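Local coordinates for protein putative adhesin (Bacteroides thetaiotaomicron, PDB 4QDG) that is a putative outer-membrane lipoprotein adhesin of the FimB/Mfa2 family, probably helping to assemble pili or hold them to the cell surface, at residues R18-Y23 with E141-M146; L126-L131 with E145-T150. One frame throughout, in Å; residues are numbered along the deposited sequence.

Contact 1 (R18-Y23 with E141-M146); sequences RFIYDY and EGTVEM
Gly142 O begins the ladder by accepting a nearly straight bond from Arg18 N (2.9 Å, N-H...O angle 172°). At Thr143 the two branches divide the work. The methyl CG2 meets Ile20 CG1 at 3.7 Å, the two side chains crossing at about a right angle, while OG1 lies alongside the Arg18 chain and is linked by a water to Arg18 NH1. The guanidinium is covered on one face by CG2 of Ile20. Val144 N donates to Arg18 O (2.8 Å) and Val144 O accepts from Ile20 N. On the other face of the sheet Val144 CB lies 3.8 Å from Phe19 CD2, and both side chains also reach Ala80 of strand 75-82. Glu145 CG runs beside the tip of Ile20. Glu145 OE1 is 4.6 Å from Asp22 OD1, two like charges brought close, and a water donating to Glu145 OE1 and Asp22 OD2 probably screens them. Met146 N bonds to Ile20 O (2.8 Å) at a more bent 153°, and Met146 O lies at the edge of the Tyr21 ring, in its plane. Arg18 and Ile20 thus each turn N and O to flanking residues opposite, the pattern of a parallel beta ladder, here joining strands 15-20 and 140-159.

Contact 2 (L126-L131 with E145-T150); sequences LYWGEL and EMMKNT
Trp128 and Met147 face each other as a hydrogen-bonded antiparallel pair: Trp128 N donates to Met147 O, in the carbonyl plane, and Met147 N returns the bond to Trp128 O at 2.7 Å. Two residues further along, Asn149 N makes an almost linear bond to Leu126 O (2.7 Å, 176°), while Leu126 N reaches Thr150 OG1 only weakly. Between these bonds the backbones also touch through CA-H...O contacts, the shortest from Tyr127 CA to Met147 O at 3.1 Å.

Beyond Trp128 the direct bonding gives way to water. One molecule donates to Glu130 O and accepts from Glu145 N, spanning strands that have drawn apart. The Glu130 carboxylate turns elsewhere, to Tyr103 and His77.

Among the side chains, Tyr127 and Lys148 lie side by side on one face. The lysine is extended from a CG anti to the backbone N (chi1 -176°), which carries it at a slant past the ring: Lys148 CB is 3.7 Å from Tyr127 CE2, and Lys148 CD is as near to Tyr127 OH. Lys148 NZ goes on to Ser277 OG. Met146 CE tucks against Tyr127 CB at 3.8 Å. Met146 CG passes close to Gly129, where the room a CB would need is already taken by Met146 CG and Glu145 O. On the other face Met147 CG approaches the edge of the Trp128 indole near CE3. Asn149 lies obliquely across Leu126, bringing Asn149 ND2 to 3.4 Å from Leu126 CD2, while Asn149 OD1 is bonded to Asn185.

These pairings belong to the beta hairpin of strands 127-137 and 140-159, at the end away from its turn, where the side chain of Lys148 lies about 6 Å from a bound magnesium ion.

From the N terminus, the end of strand 15-20 and the residues after it, 18-23, supply the first half of contact 1, and 117 residues pass before 141-146 closes that long loop. Residues 126-131 lie within this excursion; contact 2 then closes a short one of 13 residues, mostly the two hairpin strands and their turn. Contact 2 begins inside the long loop and ends beyond it, at 150, so the two closures cross, sharing Glu145 and Met146. The first part of strand 140-159 thereby lies between a parallel neighbour, strand 15-20, and an antiparallel one, strand 127-137. Side chains connect the contacts directly too: Tyr21 OH packs 3.6 Å from Lys148 CD, and Tyr23 CD2 lies 3.7 Å from Met147 CB.

Contact 1 (R18-Y23 with E141-M146)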
ATOM      1  N   ARG A  18      -5.046  19.757   9.168  1.00 29.29           N
ATOM      2  CA  ARG A  18      -3.662  19.338   8.926  1.00 29.09           C
ATOM      3  C   ARG A  18      -3.729  17.891   8.442  1.00 31.55           C
ATOM      4  O   ARG A  18      -4.605  17.131   8.886  1.00 31.06           O
ATOM      5  CB  ARG A  18      -2.793  19.483  10.201  1.00 27.92           C
ATOM      6  CG  ARG A  18      -1.337  19.017  10.029  1.00 36.50           C
ATOM      7  CD  ARG A  18      -0.478  19.272  11.249  1.00 34.74           C
ATOM      8  NE  ARG A  18       0.933  19.019  10.957  1.00 43.21           N
ATOM      9  CZ  ARG A  18       1.751  18.288  11.713  1.00 61.88           C
ATOM     10  NH1 ARG A  18       1.307  17.722  12.834  1.00 48.03           N
ATOM     11  NH2 ARG A  18       3.016  18.106  11.349  1.00 48.62           N
ATOM     12  N   PHE A  19      -2.877  17.536   7.482  1.00 28.83           N
ATOM     13  CA  PHE A  19      -2.827  16.181   6.944  1.00 28.92           C
ATOM     14  C   PHE A  19      -1.447  15.584   7.199  1.00 35.40           C
ATOM     15  O   PHE A  19      -0.440  16.178   6.814  1.00 37.70           O
ATOM     16  CB  PHE A  19      -3.186  16.171   5.458  1.00 30.30           C
ATOM     17  CG  PHE A  19      -4.548  16.740   5.175  1.00 31.31           C
ATOM     18  CD1 PHE A  19      -4.721  18.103   4.953  1.00 31.74           C
ATOM     19  CD2 PHE A  19      -5.670  15.918   5.134  1.00 31.65           C
ATOM     20  CE1 PHE A  19      -5.993  18.639   4.727  1.00 31.91           C
ATOM     21  CE2 PHE A  19      -6.939  16.461   4.893  1.00 33.51           C
ATOM     22  CZ  PHE A  19      -7.089  17.819   4.702  1.00 31.61           C
ATOM     23  N   ILE A  20      -1.388  14.471   7.931  1.00 32.11           N
ATOM     24  CA  ILE A  20      -0.091  13.834   8.229  1.00 31.60           C
ATOM     25  C   ILE A  20      -0.084  12.366   7.781  1.00 34.72           C
ATOM     26  O   ILE A  20      -1.142  11.743   7.680  1.00 32.61           O
ATOM     27  CB  ILE A  20       0.337  13.973   9.723  1.00 33.87           C
ATOM     28  CG1 ILE A  20      -0.460  13.062  10.664  1.00 32.51           C
ATOM     29  CG2 ILE A  20       0.282  15.442  10.177  1.00 36.00           C
ATOM     30  CD1 ILE A  20       0.203  12.796  12.022  1.00 32.64           C
ATOM     31  N   TYR A  21       1.125  11.842   7.482  1.00 31.03           N
ATOM     32  CA  TYR A  21       1.370  10.432   7.165  1.00 28.69           C
ATOM     33  C   TYR A  21       2.597  10.002   7.986  1.00 31.09           C
ATOM     34  O   TYR A  21       3.731  10.095   7.521  1.00 31.24           O
ATOM     35  CB  TYR A  21       1.501  10.155   5.645  1.00 28.81           C
ATOM     36  CG  TYR A  21       2.149   8.822   5.300  1.00 30.39           C
ATOM     37  CD1 TYR A  21       1.620   7.616   5.770  1.00 30.82           C
ATOM     38  CD2 TYR A  21       3.332   8.770   4.559  1.00 31.09           C
ATOM     39  CE1 TYR A  21       2.247   6.391   5.496  1.00 26.93           C
ATOM     40  CE2 TYR A  21       3.953   7.553   4.268  1.00 30.98           C
ATOM     41  CZ  TYR A  21       3.399   6.366   4.728  1.00 33.96           C
ATOM     42  OH  TYR A  21       4.022   5.176   4.417  1.00 36.44           O
ATOM     43  N   ASP A  22       2.355   9.618   9.241  1.00 28.19           N
ATOM     44  CA  ASP A  22       3.392   9.135  10.155  1.00 29.15           C
ATOM     45  C   ASP A  22       3.206   7.604  10.421  1.00 32.40           C
ATOM     46  O   ASP A  22       4.005   7.026  11.140  1.00 31.80           O
ATOM     47  CB  ASP A  22       3.443   9.973  11.470  1.00 30.89           C
ATOM     48  CG  ASP A  22       2.349   9.765  12.504  1.00 44.84           C
ATOM     49  OD1 ASP A  22       1.566   8.796  12.365  1.00 47.56           O
ATOM     50  OD2 ASP A  22       2.312  10.532  13.490  1.00 49.51           O
ATOM     51  N   TYR A  23       2.170   6.957   9.802  1.00 28.90           N
ATOM     52  CA  TYR A  23       1.869   5.523   9.950  1.00 28.20           C
ATOM     53  C   TYR A  23       2.805   4.653   9.085  1.00 32.07           C
ATOM     54  O   TYR A  23       2.396   3.962   8.146  1.00 30.73           O
ATOM     55  CB  TYR A  23       0.407   5.226   9.608  1.00 29.27           C
ATOM     56  CG  TYR A  23      -0.165   4.067  10.392  1.00 30.55           C
ATOM     57  CD1 TYR A  23      -0.135   4.058  11.787  1.00 32.74           C
ATOM     58  CD2 TYR A  23      -0.780   2.995   9.746  1.00 30.00           C
ATOM     59  CE1 TYR A  23      -0.701   3.012  12.517  1.00 32.00           C
ATOM     60  CE2 TYR A  23      -1.345   1.944  10.470  1.00 29.50           C
ATOM     61  CZ  TYR A  23      -1.323   1.972  11.854  1.00 36.23           C
ATOM     62  OH  TYR A  23      -1.887   0.959  12.584  1.00 41.09           O
ATOM     63  N   GLU A 141      -8.988  23.366  15.073  1.00 32.66           N
ATOM     64  CA  GLU A 141      -7.891  22.659  14.419  1.00 33.03           C
ATOM     65  C   GLU A 141      -8.057  21.174  14.581  1.00 39.30           C
ATOM     66  O   GLU A 141      -8.485  20.710  15.639  1.00 39.95           O
ATOM     67  CB  GLU A 141      -6.534  23.099  14.952  1.00 34.18           C
ATOM     68  CG  GLU A 141      -6.142  24.481  14.464  1.00 49.05           C
ATOM     69  CD  GLU A 141      -4.841  25.040  15.008  1.00 80.21           C
ATOM     70  OE1 GLU A 141      -4.300  24.474  15.986  1.00 63.33           O
ATOM     71  OE2 GLU A 141      -4.383  26.072  14.466  1.00 90.19           O
ATOM     72  N   GLY A 142      -7.728  20.442  13.525  1.00 34.90           N
ATOM     73  CA  GLY A 142      -7.791  18.990  13.521  1.00 34.03           C
ATOM     74  C   GLY A 142      -6.785  18.387  12.572  1.00 34.79           C
ATOM     75  O   GLY A 142      -6.467  18.984  11.547  1.00 33.80           O
ATOM     76  N   THR A 143      -6.284  17.202  12.910  1.00 30.26           N
ATOM     77  CA  THR A 143      -5.294  16.494  12.103  1.00 28.89           C
ATOM     78  C   THR A 143      -5.861  15.187  11.575  1.00 30.03           C
ATOM     79  O   THR A 143      -6.367  14.368  12.343  1.00 27.92           O
ATOM     80  CB  THR A 143      -4.004  16.252  12.911  1.00 33.56           C
ATOM     81  OG1 THR A 143      -3.467  17.509  13.286  1.00 31.17           O
ATOM     82  CG2 THR A 143      -2.956  15.431  12.143  1.00 31.72           C
ATOM     83  N   VAL A 144      -5.760  15.008  10.249  1.00 27.12           N
ATOM     84  CA  VAL A 144      -6.177  13.788   9.575  1.00 26.40           C
ATOM     85  C   VAL A 144      -4.931  12.940   9.437  1.00 31.79           C
ATOM     86  O   VAL A 144      -4.005  13.297   8.696  1.00 31.93           O
ATOM     87  CB  VAL A 144      -6.883  14.009   8.219  1.00 30.05           C
ATOM     88  CG1 VAL A 144      -7.385  12.668   7.678  1.00 29.54           C
ATOM     89  CG2 VAL A 144      -8.029  15.029   8.342  1.00 29.66           C
ATOM     90  N   GLU A 145      -4.885  11.870  10.229  1.00 28.97           N
ATOM     91  CA  GLU A 145      -3.784  10.933  10.276  1.00 30.75           C
ATOM     92  C   GLU A 145      -4.026   9.882   9.212  1.00 35.02           C
ATOM     93  O   GLU A 145      -5.049   9.196   9.223  1.00 34.17           O
ATOM     94  CB  GLU A 145      -3.654  10.323  11.679  1.00 32.46           C
ATOM     95  CG  GLU A 145      -3.602  11.371  12.777  1.00 43.41           C
ATOM     96  CD  GLU A 145      -3.232  10.840  14.146  1.00 67.83           C
ATOM     97  OE1 GLU A 145      -2.457   9.856  14.220  1.00 56.39           O
ATOM     98  OE2 GLU A 145      -3.656  11.464  15.147  1.00 68.27           O
HETATM   99  N   MSE A 146      -3.114   9.812   8.243  1.00 30.79           N
HETATM  100  CA  MSE A 146      -3.309   8.933   7.110  1.00 29.27           C
HETATM  101  C   MSE A 146      -2.399   7.709   7.073  1.00 32.56           C
HETATM  102  O   MSE A 146      -1.323   7.692   7.682  1.00 30.08           O
HETATM  103  CB  MSE A 146      -3.168   9.737   5.841  1.00 30.80           C
HETATM  104  CG  MSE A 146      -4.245  10.814   5.780  1.00 37.60           C
HETATM  105 SE   MSE A 146      -3.996  11.905   4.286  0.75 45.93          SE
HETATM  106  CE  MSE A 146      -4.851  10.754   2.939  1.00 41.90           C
TER
HETATM  107  O   HOH W   1      -0.795  17.395  14.587  1.00 42.64           O
HETATM  108  O   HOH W   2      -0.462   9.204   9.902  1.00 33.52           O
HETATM  109  O   HOH W   3      -0.941   8.168  12.478  1.00 45.07           O
HETATM  110  O   HOH W   4       0.144  10.598  15.160  1.00 49.24           O

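Contact 2 (L126-L131 with E145-T150)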
ATOM      1  N   LEU A 126      -1.548   5.012  -2.615  1.00 29.52           N
ATOM      2  CA  LEU A 126      -2.920   5.288  -2.197  1.00 28.54           C
ATOM      3  C   LEU A 126      -2.897   5.492  -0.698  1.00 29.75           C
ATOM      4  O   LEU A 126      -2.359   4.661   0.030  1.00 27.60           O
ATOM      5  CB  LEU A 126      -3.915   4.181  -2.623  1.00 27.71           C
ATOM      6  CG  LEU A 126      -5.382   4.432  -2.238  1.00 30.87           C
ATOM      7  CD1 LEU A 126      -5.969   5.595  -3.051  1.00 31.25           C
ATOM      8  CD2 LEU A 126      -6.212   3.169  -2.399  1.00 33.84           C
ATOM      9  N   TYR A 127      -3.403   6.645  -0.249  1.00 27.13           N
ATOM     10  CA  TYR A 127      -3.413   7.031   1.163  1.00 25.43           C
ATOM     11  C   TYR A 127      -4.827   7.309   1.626  1.00 30.90           C
ATOM     12  O   TYR A 127      -5.681   7.689   0.830  1.00 29.54           O
ATOM     13  CB  TYR A 127      -2.493   8.242   1.416  1.00 25.88           C
ATOM     14  CG  TYR A 127      -1.049   7.988   1.033  1.00 25.62           C
ATOM     15  CD1 TYR A 127      -0.624   8.109  -0.288  1.00 26.35           C
ATOM     16  CD2 TYR A 127      -0.103   7.639   1.992  1.00 26.20           C
ATOM     17  CE1 TYR A 127       0.696   7.848  -0.654  1.00 27.73           C
ATOM     18  CE2 TYR A 127       1.240   7.442   1.647  1.00 26.51           C
ATOM     19  CZ  TYR A 127       1.630   7.524   0.318  1.00 35.27           C
ATOM     20  OH  TYR A 127       2.941   7.307  -0.051  1.00 37.17           O
ATOM     21  N   TRP A 128      -5.096   7.034   2.906  1.00 29.30           N
ATOM     22  CA  TRP A 128      -6.421   7.206   3.487  1.00 29.82           C
ATOM     23  C   TRP A 128      -6.334   7.564   4.955  1.00 32.31           C
ATOM     24  O   TRP A 128      -5.496   7.043   5.673  1.00 31.68           O
ATOM     25  CB  TRP A 128      -7.261   5.916   3.317  1.00 28.70           C
ATOM     26  CG  TRP A 128      -8.615   5.979   3.947  1.00 29.61           C
ATOM     27  CD1 TRP A 128      -9.760   6.466   3.385  1.00 33.16           C
ATOM     28  CD2 TRP A 128      -8.953   5.609   5.289  1.00 28.97           C
ATOM     29  NE1 TRP A 128     -10.795   6.395   4.284  1.00 32.09           N
ATOM     30  CE2 TRP A 128     -10.329   5.866   5.459  1.00 33.28           C
ATOM     31  CE3 TRP A 128      -8.232   5.049   6.356  1.00 29.30           C
ATOM     32  CZ2 TRP A 128     -10.998   5.575   6.648  1.00 33.14           C
ATOM     33  CZ3 TRP A 128      -8.899   4.769   7.538  1.00 30.68           C
ATOM     34  CH2 TRP A 128     -10.263   5.028   7.676  1.00 31.77           C
ATOM     35  N   GLY A 129      -7.275   8.392   5.384  1.00 28.70           N
ATOM     36  CA  GLY A 129      -7.481   8.786   6.767  1.00 27.65           C
ATOM     37  C   GLY A 129      -8.839   9.441   6.921  1.00 32.00           C
ATOM     38  O   GLY A 129      -9.427   9.905   5.942  1.00 28.79           O
ATOM     39  N   GLU A 130      -9.331   9.519   8.158  1.00 31.71           N
ATOM     40  CA  GLU A 130     -10.612  10.189   8.457  1.00 31.40           C
ATOM     41  C   GLU A 130     -10.571  10.856   9.848  1.00 33.98           C
ATOM     42  O   GLU A 130      -9.741  10.498  10.688  1.00 31.21           O
ATOM     43  CB  GLU A 130     -11.802   9.222   8.342  1.00 32.50           C
ATOM     44  CG  GLU A 130     -11.727   8.025   9.275  1.00 37.24           C
ATOM     45  CD  GLU A 130     -12.928   7.102   9.274  1.00 46.82           C
ATOM     46  OE1 GLU A 130     -13.768   7.221   8.355  1.00 40.98           O
ATOM     47  OE2 GLU A 130     -13.037   6.268  10.203  1.00 38.51           O
ATOM     48  N   LEU A 131     -11.484  11.816  10.080  1.00 30.79           N
ATOM     49  CA  LEU A 131     -11.564  12.559  11.315  1.00 30.58           C
ATOM     50  C   LEU A 131     -12.961  13.157  11.523  1.00 33.61           C
ATOM     51  O   LEU A 131     -13.555  13.662  10.576  1.00 33.06           O
ATOM     52  CB  LEU A 131     -10.498  13.692  11.277  1.00 30.00           C
ATOM     53  CG  LEU A 131     -10.362  14.568  12.532  1.00 35.02           C
ATOM     54  CD1 LEU A 131      -9.552  13.870  13.597  1.00 34.13           C
ATOM     55  CD2 LEU A 131      -9.748  15.924  12.185  1.00 37.28           C
ATOM     56  N   GLU A 145      -4.885  11.870  10.229  1.00 28.97           N
ATOM     57  CA  GLU A 145      -3.784  10.933  10.276  1.00 30.75           C
ATOM     58  C   GLU A 145      -4.026   9.882   9.212  1.00 35.02           C
ATOM     59  O   GLU A 145      -5.049   9.196   9.223  1.00 34.17           O
ATOM     60  CB  GLU A 145      -3.654  10.323  11.679  1.00 32.46           C
ATOM     61  CG  GLU A 145      -3.602  11.371  12.777  1.00 43.41           C
ATOM     62  CD  GLU A 145      -3.232  10.840  14.146  1.00 67.83           C
ATOM     63  OE1 GLU A 145      -2.457   9.856  14.220  1.00 56.39           O
ATOM     64  OE2 GLU A 145      -3.656  11.464  15.147  1.00 68.27           O
HETATM   65  N   MSE A 146      -3.114   9.812   8.243  1.00 30.79           N
HETATM   66  CA  MSE A 146      -3.309   8.933   7.110  1.00 29.27           C
HETATM   67  C   MSE A 146      -2.399   7.709   7.073  1.00 32.56           C
HETATM   68  O   MSE A 146      -1.323   7.692   7.682  1.00 30.08           O
HETATM   69  CB  MSE A 146      -3.168   9.737   5.841  1.00 30.80           C
HETATM   70  CG  MSE A 146      -4.245  10.814   5.780  1.00 37.60           C
HETATM   71 SE   MSE A 146      -3.996  11.905   4.286  0.75 45.93          SE
HETATM   72  CE  MSE A 146      -4.851  10.754   2.939  1.00 41.90           C
HETATM   73  N   MSE A 147      -2.880   6.667   6.362  1.00 28.03           N
HETATM   74  CA  MSE A 147      -2.126   5.439   6.168  1.00 27.87           C
HETATM   75  C   MSE A 147      -1.944   5.170   4.690  1.00 30.93           C
HETATM   76  O   MSE A 147      -2.688   5.705   3.895  1.00 30.80           O
HETATM   77  CB  MSE A 147      -2.760   4.240   6.876  1.00 29.03           C
HETATM   78  CG  MSE A 147      -4.118   3.817   6.325  1.00 35.53           C
HETATM   79 SE   MSE A 147      -4.500   1.997   6.895  0.75 43.46          SE
HETATM   80  CE  MSE A 147      -3.710   1.186   5.480  1.00 40.43           C
ATOM     81  N   LYS A 148      -0.932   4.365   4.336  1.00 27.87           N
ATOM     82  CA  LYS A 148      -0.610   3.992   2.962  1.00 26.33           C
ATOM     83  C   LYS A 148      -1.233   2.609   2.676  1.00 27.77           C
ATOM     84  O   LYS A 148      -1.048   1.680   3.461  1.00 26.53           O
ATOM     85  CB  LYS A 148       0.923   3.992   2.796  1.00 27.07           C
ATOM     86  CG  LYS A 148       1.411   3.725   1.384  1.00 28.20           C
ATOM     87  CD  LYS A 148       2.900   3.903   1.296  1.00 32.38           C
ATOM     88  CE  LYS A 148       3.444   3.586  -0.074  1.00 38.09           C
ATOM     89  NZ  LYS A 148       4.936   3.530  -0.035  1.00 34.61           N
ATOM     90  N   ASN A 149      -1.985   2.484   1.582  1.00 24.89           N
ATOM     91  CA  ASN A 149      -2.671   1.233   1.208  1.00 25.95           C
ATOM     92  C   ASN A 149      -1.887   0.382   0.217  1.00 30.27           C
ATOM     93  O   ASN A 149      -2.235  -0.783   0.039  1.00 28.88           O
ATOM     94  CB  ASN A 149      -4.049   1.529   0.570  1.00 25.34           C
ATOM     95  CG  ASN A 149      -5.082   2.054   1.533  1.00 38.00           C
ATOM     96  OD1 ASN A 149      -5.054   1.775   2.722  1.00 27.22           O
ATOM     97  ND2 ASN A 149      -6.075   2.748   1.019  1.00 29.30           N
ATOM     98  N   THR A 150      -0.880   0.964  -0.473  1.00 26.32           N
ATOM     99  CA  THR A 150      -0.144   0.218  -1.490  1.00 26.50           C
ATOM    100  C   THR A 150       1.168  -0.339  -0.906  1.00 30.30           C
ATOM    101  O   THR A 150       1.678   0.165   0.114  1.00 30.45           O
ATOM    102  CB  THR A 150       0.083   1.099  -2.739  1.00 33.00           C
ATOM    103  OG1 THR A 150       0.637   2.351  -2.330  1.00 31.67           O
ATOM    104  CG2 THR A 150      -1.200   1.325  -3.556  1.00 29.04           C
TER
HETATM  105  O   HOH W   5      -5.680   6.120   8.657  1.00 40.11           O
HETATM  106  O   HOH W   6      -7.305  11.146  11.767  1.00 36.85           O
HETATM  107  O   HOH W   7      -7.387   8.051  10.042  1.00 50.28           O